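Local coordinates for Lmo0794 protein (PDB 3EW7) that is of unproven function but probably binds NAD(P) through a Rossmann fold, consistent with an oxidoreductase of the short-chain dehydrogenase/reductase type, at residues K49-D53 / V66-G70; L54-L59 / S88-G92; P96-V100 / E197-P201; Q134-L138 / T151-P155. The protein carries 3 engineered substitutions. One frame throughout, in Å; residues are numbered along the deposited sequence.

Contact 1 (K49-D53 / V66-G70)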
# COMPACT_ATOMS: atom_id res chain seq x y z
N LYS A 49 -13.68 3.83 -3.30
CA LYS A 49 -13.70 2.78 -4.30
C LYS A 49 -12.99 1.55 -3.77
O LYS A 49 -11.93 1.65 -3.16
CB LYS A 49 -13.01 3.28 -5.57
CG LYS A 49 -13.81 3.10 -6.84
CD LYS A 49 -13.37 4.12 -7.89
CE LYS A 49 -14.23 4.10 -9.14
NZ LYS A 49 -13.86 3.01 -10.10
N ASP A 50 -13.57 0.38 -3.99
CA ASP A 50 -12.91 -0.83 -3.53
C ASP A 50 -11.76 -1.05 -4.49
O ASP A 50 -11.82 -0.62 -5.64
CB ASP A 50 -13.85 -2.03 -3.57
CG ASP A 50 -13.13 -3.34 -3.28
OD1 ASP A 50 -12.55 -3.49 -2.18
OD2 ASP A 50 -13.15 -4.22 -4.18
N ILE A 51 -10.72 -1.72 -4.02
CA ILE A 51 -9.54 -1.98 -4.82
C ILE A 51 -9.86 -2.64 -6.16
O ILE A 51 -9.32 -2.27 -7.21
CB ILE A 51 -8.54 -2.84 -4.00
CG1 ILE A 51 -7.20 -2.92 -4.71
CG2 ILE A 51 -9.13 -4.22 -3.76
CD1 ILE A 51 -6.14 -3.58 -3.88
N PHE A 52 -10.76 -3.61 -6.13
CA PHE A 52 -11.14 -4.34 -7.33
C PHE A 52 -11.77 -3.50 -8.43
O PHE A 52 -11.72 -3.89 -9.60
CB PHE A 52 -12.09 -5.48 -6.94
CG PHE A 52 -11.39 -6.64 -6.33
CD1 PHE A 52 -10.61 -7.49 -7.11
CD2 PHE A 52 -11.45 -6.87 -4.96
CE1 PHE A 52 -9.90 -8.54 -6.54
CE2 PHE A 52 -10.74 -7.93 -4.37
CZ PHE A 52 -9.97 -8.77 -5.17
N ASP A 53 -12.34 -2.36 -8.07
CA ASP A 53 -12.99 -1.48 -9.04
C ASP A 53 -12.09 -0.38 -9.57
O ASP A 53 -12.51 0.42 -10.41
CB ASP A 53 -14.23 -0.82 -8.44
CG ASP A 53 -15.18 -1.81 -7.82
OD1 ASP A 53 -15.46 -2.84 -8.47
OD2 ASP A 53 -15.64 -1.54 -6.70
N VAL A 66 0.03 3.46 -2.58
CA VAL A 66 0.42 2.51 -1.54
C VAL A 66 -0.66 1.47 -1.37
O VAL A 66 -1.78 1.79 -1.01
CB VAL A 66 0.62 3.20 -0.17
CG1 VAL A 66 0.81 2.14 0.91
CG2 VAL A 66 1.84 4.10 -0.22
N ASP A 67 -0.33 0.22 -1.66
CA ASP A 67 -1.29 -0.86 -1.51
C ASP A 67 -1.18 -1.43 -0.11
O ASP A 67 -0.34 -2.29 0.17
CB ASP A 67 -1.06 -1.96 -2.56
CG ASP A 67 -2.09 -3.09 -2.46
OD1 ASP A 67 -3.06 -2.94 -1.67
OD2 ASP A 67 -1.94 -4.11 -3.17
N ALA A 68 -2.01 -0.90 0.79
CA ALA A 68 -2.03 -1.37 2.16
C ALA A 68 -3.40 -2.02 2.34
O ALA A 68 -4.21 -1.60 3.17
CB ALA A 68 -1.85 -0.22 3.10
N TYR A 69 -3.65 -3.03 1.52
CA TYR A 69 -4.91 -3.75 1.55
C TYR A 69 -4.92 -4.78 2.66
O TYR A 69 -3.88 -5.36 2.99
CB TYR A 69 -5.10 -4.45 0.21
CG TYR A 69 -6.43 -5.15 0.06
CD1 TYR A 69 -7.60 -4.43 -0.16
CD2 TYR A 69 -6.50 -6.55 0.05
CE1 TYR A 69 -8.81 -5.07 -0.39
CE2 TYR A 69 -7.71 -7.20 -0.17
CZ TYR A 69 -8.85 -6.46 -0.40
OH TYR A 69 -10.04 -7.09 -0.66
N GLY A 70 -6.10 -5.01 3.23
CA GLY A 70 -6.23 -5.99 4.30
C GLY A 70 -6.65 -5.39 5.63
O GLY A 70 -5.91 -5.47 6.60

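Contact 2 (L54-L59 / S88-G92)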
# COMPACT_ATOMS: atom_id res chain seq x y z
N LEU A 54 -10.86 -0.32 -9.07
CA LEU A 54 -9.93 0.71 -9.50
C LEU A 54 -9.52 0.62 -10.97
O LEU A 54 -9.12 -0.45 -11.46
CB LEU A 54 -8.70 0.66 -8.60
CG LEU A 54 -8.66 1.63 -7.42
CD1 LEU A 54 -10.07 1.98 -6.97
CD2 LEU A 54 -7.84 1.01 -6.30
N THR A 55 -9.62 1.74 -11.68
CA THR A 55 -9.25 1.79 -13.09
C THR A 55 -8.03 2.68 -13.23
O THR A 55 -7.84 3.59 -12.44
CB THR A 55 -10.33 2.43 -13.95
OG1 THR A 55 -10.42 3.82 -13.62
CG2 THR A 55 -11.68 1.76 -13.70
N LEU A 56 -7.21 2.41 -14.25
CA LEU A 56 -6.01 3.22 -14.48
C LEU A 56 -6.31 4.70 -14.29
O LEU A 56 -5.52 5.44 -13.69
CB LEU A 56 -5.48 2.98 -15.89
CG LEU A 56 -4.21 3.77 -16.28
CD1 LEU A 56 -3.02 3.28 -15.45
CD2 LEU A 56 -3.93 3.59 -17.77
N SER A 57 -7.46 5.14 -14.80
CA SER A 57 -7.87 6.53 -14.70
C SER A 57 -7.70 7.13 -13.30
O SER A 57 -6.97 8.10 -13.12
CB SER A 57 -9.33 6.69 -15.14
OG SER A 57 -9.76 8.03 -14.99
N ASP A 58 -8.36 6.55 -12.30
CA ASP A 58 -8.24 7.09 -10.95
C ASP A 58 -6.94 6.76 -10.22
O ASP A 58 -6.71 7.24 -9.11
CB ASP A 58 -9.45 6.68 -10.08
CG ASP A 58 -10.01 5.32 -10.44
OD1 ASP A 58 -9.21 4.40 -10.69
OD2 ASP A 58 -11.25 5.17 -10.46
N LEU A 59 -6.08 5.97 -10.85
CA LEU A 59 -4.80 5.63 -10.24
C LEU A 59 -3.71 6.60 -10.72
O LEU A 59 -2.85 7.02 -9.95
CB LEU A 59 -4.40 4.21 -10.61
CG LEU A 59 -4.26 3.20 -9.47
CD1 LEU A 59 -5.50 3.25 -8.59
CD2 LEU A 59 -4.05 1.81 -10.05
N SER A 88 -2.63 -5.89 -13.80
CA SER A 88 -3.09 -5.80 -15.18
C SER A 88 -3.47 -4.36 -15.54
O SER A 88 -3.22 -3.89 -16.66
CB SER A 88 -4.29 -6.74 -15.43
OG SER A 88 -5.48 -6.24 -14.84
N VAL A 89 -4.08 -3.67 -14.60
CA VAL A 89 -4.50 -2.30 -14.81
C VAL A 89 -3.29 -1.38 -14.97
O VAL A 89 -3.31 -0.42 -15.74
CB VAL A 89 -5.38 -1.82 -13.64
CG1 VAL A 89 -5.41 -0.30 -13.57
CG2 VAL A 89 -6.78 -2.36 -13.81
N LEU A 90 -2.22 -1.70 -14.23
CA LEU A 90 -1.01 -0.88 -14.26
C LEU A 90 -0.01 -1.25 -15.36
O LEU A 90 0.94 -0.51 -15.60
CB LEU A 90 -0.30 -0.97 -12.91
CG LEU A 90 -0.24 0.23 -11.97
CD1 LEU A 90 -0.89 1.43 -12.62
CD2 LEU A 90 -0.92 -0.12 -10.66
N ASN A 91 -0.22 -2.39 -16.01
CA ASN A 91 0.70 -2.86 -17.04
C ASN A 91 1.08 -1.86 -18.13
O ASN A 91 0.25 -1.05 -18.54
CB ASN A 91 0.15 -4.11 -17.69
CG ASN A 91 1.17 -4.78 -18.58
OD1 ASN A 91 2.14 -5.37 -18.08
ND2 ASN A 91 0.99 -4.69 -19.89
N GLY A 92 2.33 -1.95 -18.61
CA GLY A 92 2.83 -1.06 -19.65
C GLY A 92 2.84 0.38 -19.18
O GLY A 92 2.51 1.30 -19.93

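Contact 3 (P96-V100 / E197-P201)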
# COMPACT_ATOMS: atom_id res chain seq x y z
N PRO A 96 1.99 5.57 -11.89
CA PRO A 96 2.04 5.82 -10.45
C PRO A 96 3.00 4.70 -10.08
O PRO A 96 3.12 3.71 -10.81
CB PRO A 96 0.63 5.48 -9.95
CG PRO A 96 -0.18 5.86 -10.99
CD PRO A 96 0.58 5.22 -12.17
N ARG A 97 3.67 4.82 -8.96
CA ARG A 97 4.56 3.76 -8.52
C ARG A 97 3.64 2.92 -7.64
O ARG A 97 2.87 3.48 -6.86
CB ARG A 97 5.70 4.35 -7.70
CG ARG A 97 6.80 3.40 -7.40
CD ARG A 97 7.92 4.12 -6.72
NE ARG A 97 8.74 3.17 -5.99
CZ ARG A 97 9.49 3.51 -4.96
NH1 ARG A 97 9.52 4.78 -4.57
NH2 ARG A 97 10.20 2.59 -4.32
N LEU A 98 3.69 1.59 -7.76
CA LEU A 98 2.83 0.80 -6.90
C LEU A 98 3.67 0.27 -5.76
O LEU A 98 4.56 -0.55 -5.98
CB LEU A 98 2.18 -0.36 -7.64
CG LEU A 98 1.22 -1.17 -6.77
CD1 LEU A 98 0.02 -0.32 -6.38
CD2 LEU A 98 0.77 -2.40 -7.51
N LEU A 99 3.41 0.75 -4.55
CA LEU A 99 4.14 0.32 -3.37
C LEU A 99 3.25 -0.67 -2.60
O LEU A 99 2.19 -0.30 -2.08
CB LEU A 99 4.44 1.54 -2.48
CG LEU A 99 5.52 1.52 -1.39
CD1 LEU A 99 5.73 0.11 -0.86
CD2 LEU A 99 6.81 2.03 -1.98
N VAL A 100 3.67 -1.93 -2.55
CA VAL A 100 2.89 -2.95 -1.86
C VAL A 100 3.44 -3.19 -0.45
O VAL A 100 4.61 -3.51 -0.28
CB VAL A 100 2.91 -4.27 -2.65
CG1 VAL A 100 1.77 -5.16 -2.22
CG2 VAL A 100 2.82 -3.98 -4.14
N GLU A 197 11.33 5.43 1.46
CA GLU A 197 11.44 4.75 0.19
C GLU A 197 10.66 5.51 -0.93
O GLU A 197 11.06 5.46 -2.10
CB GLU A 197 10.93 3.30 0.30
CG GLU A 197 11.05 2.52 -0.97
CD GLU A 197 12.44 2.59 -1.56
OE1 GLU A 197 13.41 2.79 -0.79
OE2 GLU A 197 12.57 2.44 -2.79
N ILE A 198 9.59 6.24 -0.57
CA ILE A 198 8.77 6.99 -1.51
C ILE A 198 9.48 8.29 -1.95
O ILE A 198 9.45 8.69 -3.14
CB ILE A 198 7.44 7.33 -0.88
CG1 ILE A 198 6.56 6.09 -0.78
CG2 ILE A 198 6.75 8.41 -1.65
CD1 ILE A 198 5.20 6.31 -0.16
N GLU A 199 10.12 8.94 -0.99
CA GLU A 199 10.85 10.20 -1.22
C GLU A 199 12.27 9.98 -1.81
O GLU A 199 12.78 10.76 -2.63
CB GLU A 199 10.92 10.94 0.12
CG GLU A 199 9.56 11.33 0.78
CD GLU A 199 9.70 12.21 2.04
OE1 GLU A 199 10.58 11.95 2.89
OE2 GLU A 199 8.89 13.13 2.23
N ARG A 200 12.90 8.89 -1.39
CA ARG A 200 14.23 8.56 -1.86
C ARG A 200 14.34 7.10 -2.24
O ARG A 200 14.97 6.30 -1.55
CB ARG A 200 15.26 8.94 -0.80
CG ARG A 200 15.47 10.45 -0.62
CD ARG A 200 15.98 10.80 0.78
NE ARG A 200 15.01 11.63 1.49
CZ ARG A 200 14.15 11.19 2.40
NH1 ARG A 200 14.12 9.90 2.74
NH2 ARG A 200 13.30 12.04 2.97
N PRO A 201 13.75 6.74 -3.42
CA PRO A 201 13.75 5.38 -3.96
C PRO A 201 15.09 4.67 -3.92
O PRO A 201 16.11 5.19 -4.38
CB PRO A 201 13.27 5.59 -5.39
CG PRO A 201 12.39 6.78 -5.28
CD PRO A 201 13.19 7.69 -4.40

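Contact 4 (Q134-L138 / T151-P155)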
# COMPACT_ATOMS: atom_id res chain seq x y z
N GLN A 134 1.81 -13.78 0.29
CA GLN A 134 2.85 -12.85 -0.08
C GLN A 134 3.73 -13.44 -1.16
O GLN A 134 4.02 -12.79 -2.17
CB GLN A 134 3.72 -12.50 1.12
CG GLN A 134 4.62 -11.32 0.88
CD GLN A 134 5.61 -11.10 1.99
OE1 GLN A 134 6.75 -11.56 1.92
NE2 GLN A 134 5.17 -10.41 3.05
N ALA A 135 4.17 -14.67 -0.93
CA ALA A 135 5.03 -15.36 -1.88
C ALA A 135 4.36 -15.39 -3.24
O ALA A 135 5.01 -15.19 -4.26
CB ALA A 135 5.31 -16.78 -1.41
N LYS A 136 3.05 -15.62 -3.25
CA LYS A 136 2.30 -15.65 -4.49
C LYS A 136 2.35 -14.30 -5.20
O LYS A 136 2.66 -14.22 -6.39
CB LYS A 136 0.85 -16.03 -4.21
CG LYS A 136 0.56 -17.49 -4.40
CD LYS A 136 -0.12 -17.75 -5.73
CE LYS A 136 0.02 -19.21 -6.15
NZ LYS A 136 1.39 -19.54 -6.68
N GLN A 137 2.03 -13.24 -4.46
CA GLN A 137 2.05 -11.89 -5.01
C GLN A 137 3.42 -11.64 -5.64
O GLN A 137 3.52 -11.15 -6.77
CB GLN A 137 1.79 -10.86 -3.92
CG GLN A 137 0.44 -11.01 -3.23
CD GLN A 137 0.24 -10.01 -2.12
OE1 GLN A 137 1.08 -9.88 -1.23
NE2 GLN A 137 -0.87 -9.29 -2.15
N LEU A 138 4.46 -12.00 -4.91
CA LEU A 138 5.84 -11.83 -5.36
C LEU A 138 6.14 -12.63 -6.64
O LEU A 138 6.87 -12.16 -7.51
CB LEU A 138 6.81 -12.22 -4.24
CG LEU A 138 7.60 -11.11 -3.53
CD1 LEU A 138 6.71 -9.91 -3.25
CD2 LEU A 138 8.20 -11.65 -2.24
N THR A 151 7.06 -1.78 -6.05
CA THR A 151 7.97 -2.06 -4.94
C THR A 151 7.20 -2.78 -3.85
O THR A 151 6.10 -2.37 -3.48
CB THR A 151 8.59 -0.80 -4.32
OG1 THR A 151 9.43 -0.14 -5.27
CG2 THR A 151 9.43 -1.18 -3.11
N TYR A 152 7.77 -3.86 -3.34
CA TYR A 152 7.13 -4.60 -2.27
C TYR A 152 7.97 -4.38 -1.02
O TYR A 152 9.17 -4.66 -1.01
CB TYR A 152 7.07 -6.09 -2.60
CG TYR A 152 6.03 -6.85 -1.80
CD1 TYR A 152 4.78 -7.14 -2.35
CD2 TYR A 152 6.29 -7.23 -0.48
CE1 TYR A 152 3.81 -7.79 -1.60
CE2 TYR A 152 5.32 -7.89 0.28
CZ TYR A 152 4.09 -8.16 -0.29
OH TYR A 152 3.12 -8.80 0.45
N ILE A 153 7.33 -3.88 0.03
CA ILE A 153 8.04 -3.61 1.28
C ILE A 153 7.60 -4.50 2.46
O ILE A 153 6.40 -4.68 2.71
CB ILE A 153 7.90 -2.12 1.69
CG1 ILE A 153 8.77 -1.82 2.90
CG2 ILE A 153 6.44 -1.78 1.98
CD1 ILE A 153 8.78 -0.36 3.29
N SER A 154 8.59 -5.05 3.15
CA SER A 154 8.37 -5.90 4.31
C SER A 154 9.02 -5.26 5.53
O SER A 154 10.05 -4.60 5.42
CB SER A 154 8.98 -7.29 4.09
OG SER A 154 8.25 -8.03 3.13
N PRO A 155 8.41 -5.44 6.71
CA PRO A 155 8.92 -4.88 7.95
C PRO A 155 10.09 -5.69 8.49
O PRO A 155 10.24 -6.87 8.18
CB PRO A 155 7.72 -4.94 8.87
CG PRO A 155 7.10 -6.22 8.46
CD PRO A 155 7.14 -6.14 6.95

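Contact 1 (K49-D53 / V66-G70)
Ile51 and Tyr69 meet at a slant, and their encounter makes up most of this small, buried contact. The branch methyl approaches the phenol ring obliquely, CG2 of Ile51 lying 3.5 Å from CE1 of Tyr69. The isoleucine's other arm reaches past the ring in a different direction. With CG1 anti to the backbone N (chi1 -170°) and the chain extended, CD1 of Ile51 ends 3.8 Å from OD1 of Asp67, the two side chains meeting nearly at right angles. One isoleucine thus spans two positions that lie on the same side of the chain leaving strand 64-67.

Phe52 touches farther out on the phenol. Its CE2 lies 3.9 Å from OH of Tyr69, the two aromatic side chains again meeting nearly at right angles and without stacking. Asp50 flanks the same phenol at its edge, but its main role is local: OD2 of Asp50 accepts from N of Phe52 at 3.1 Å, an Asx turn that leads into the single 3-10 turn of residues 51-53. No hydrogen bond crosses between the segments. Helix 79-90 also packs here: Ser82 touches Ile51, Phe52 and Tyr69, and His79 meets the Tyr69 ring edge-to-face.

Both segments leave the carboxyl ends of parallel strands, 45-48 and 64-67. Loops at the carboxyl ends of the strands of a Rossmann sheet typically border the dinucleotide site, which places the contact probably beside the NAD(P) site.

Contact 2 (L54-L59 / S88-G92)
Val89 meets the turn at Leu56 because its CG1 lies opposite the backbone N (chi1 159°), which swings that methyl to the start of the short, weakly bonded helix at about 56-59. The other methyl, CG2, falls beside the valine's own nitrogen and points to Leu54. Leu56 answers with a fully trans first torsion (chi1 -180°), a rotation that carries the isobutyl group along the end of helix 79-90 and up to Leu90.

The valine is thereby inserted against the opposing backbone as much as against side chains. CG1 of Val89 lies over the backbone N and CA of Leu56 and is 4.0 Å from CB of Leu56, while CG2 of Val89 sits 3.8 Å from O of Leu54. That carbonyl has a polar partner as well, since His85, one helical turn before Val89, donates to it through NE2. Beside the valine, three leucines gather. CD1 of Leu90 lies 4.0 Å from CD1 of Leu56, the two side chains passing at a slant. CD2 of Leu90 is 3.7 Å from CD2 of Leu59, and these two side chains meet almost perpendicularly. No hydrogen bond links the segments; methyl groups pack on one another and on backbone atoms.

Leu56 stands at the solvent-facing border, whereas Leu59 and Leu90 are buried. The short helix, which precedes strand 64-67, is in this way laid against the carboxyl-terminal turn of helix 79-90, the helix that follows that strand. Leu90 also touches Ser95, Phe148 and Pro96, next to strand 97-101.

Contact 3 (P96-V100 / E197-P201)
Arg97 reaches from its strand to the last turn of helix 187-199 and grips Glu197 there at two different atoms. Its CG is turned opposite the backbone N (chi1 -170°) and the chain stays extended to NE, delivering the guanidinium end-on. NH1 of Arg97 donates to the backbone O of Glu197 at 3.0 Å in a nearly straight bond, the acceptor lying in the guanidinium plane. NH2 of Arg97 forms a salt bridge with OE2 of Glu197 at 2.8 Å, a more bent bond with OE2 tilted from the guanidinium plane and using the lone pair that faces away from the other oxygen. The two flat groups stand 80° apart, not side by side.

Glu197 takes part because its chain bends at the second torsion, bringing OE2 to the arginine and to the residues after the helix. The same oxygen accepts from backbone N of Asn202 and of His203, while NH2 of Arg97 also binds OG1 of Thr151. Leu99, on the same strand face, lies over one face of the guanidinium with CD2, offset toward its rim, and packs that methyl 4.2 Å from CG1 of Ile198. From the other side of the guanidinium plane, CG of Pro201 comes obliquely to 3.6 Å from NH1 of Arg97.

The chemistry is thus that of a buried ion pair compensated from several sides, whose arginine charge probably also interacts favourably with the helix's carboxyl end.

Contact 4 (Q134-L138 / T151-P155)
This is a buried helix-on-sheet contact centred on one aromatic ring, Tyr152, which projects from strand 150-154 into a row of residues on helix 131-142: Gln134, Gln137 and Leu138. Pointing its CG away from the backbone N (chi1 -160°), the tyrosine reaches from strand to helix, whose axes are 11.0 Å apart. CD1 of Leu138 lies over one ring face, offset toward its rim, in a CH-pi contact, 3.7 Å from the ring centroid of Tyr152 and 22° off the normal.

Helix and strand run nearly antiparallel (157°), as expected in the beta-alpha-beta crossover of a Rossmann fold, where helix 131-142 returns from strand 97-101 to its parallel neighbour 150-154. At the phenol end, OH of Tyr152 donates to OE1 of Gln137 at 2.9 Å, almost in line with the amide C=O. The Gln137 amide plane is turned steeply against the ring, and its NE2 makes a weak bond to O of His79. Gln134, extended beyond CG, slants past the phenol end of the ring, its CD 3.6 Å from CE2 of Tyr152. His207 of the neighbouring strand meets the tyrosine edge-to-face and hydrogen-bonds to OG of Ser154.

Contacts 1, 3 and 4 meet in the central parallel sheet; contact 2 lies beside it. Contacts 1 and 3 use its neighbouring strands 64-67 and 97-101, N of Asp67 lying 2.6 Å from O of Leu99, while contacts 3 and 4 meet one strand farther on, where O of Val100 is 2.8 Å from N of Ile153. The helix of contact 3 packs on one sheet face; contacts 1, 2 and 4 lie toward the other. Contact 2 adjoins contact 1 through Lys49, whose CB is 3.5 Å from CD1 of Leu54, and reaches contact 3 through Leu90 and Pro96. Contact 1 probably lies beside the NAD(P) site, at the carboxyl ends of the strands.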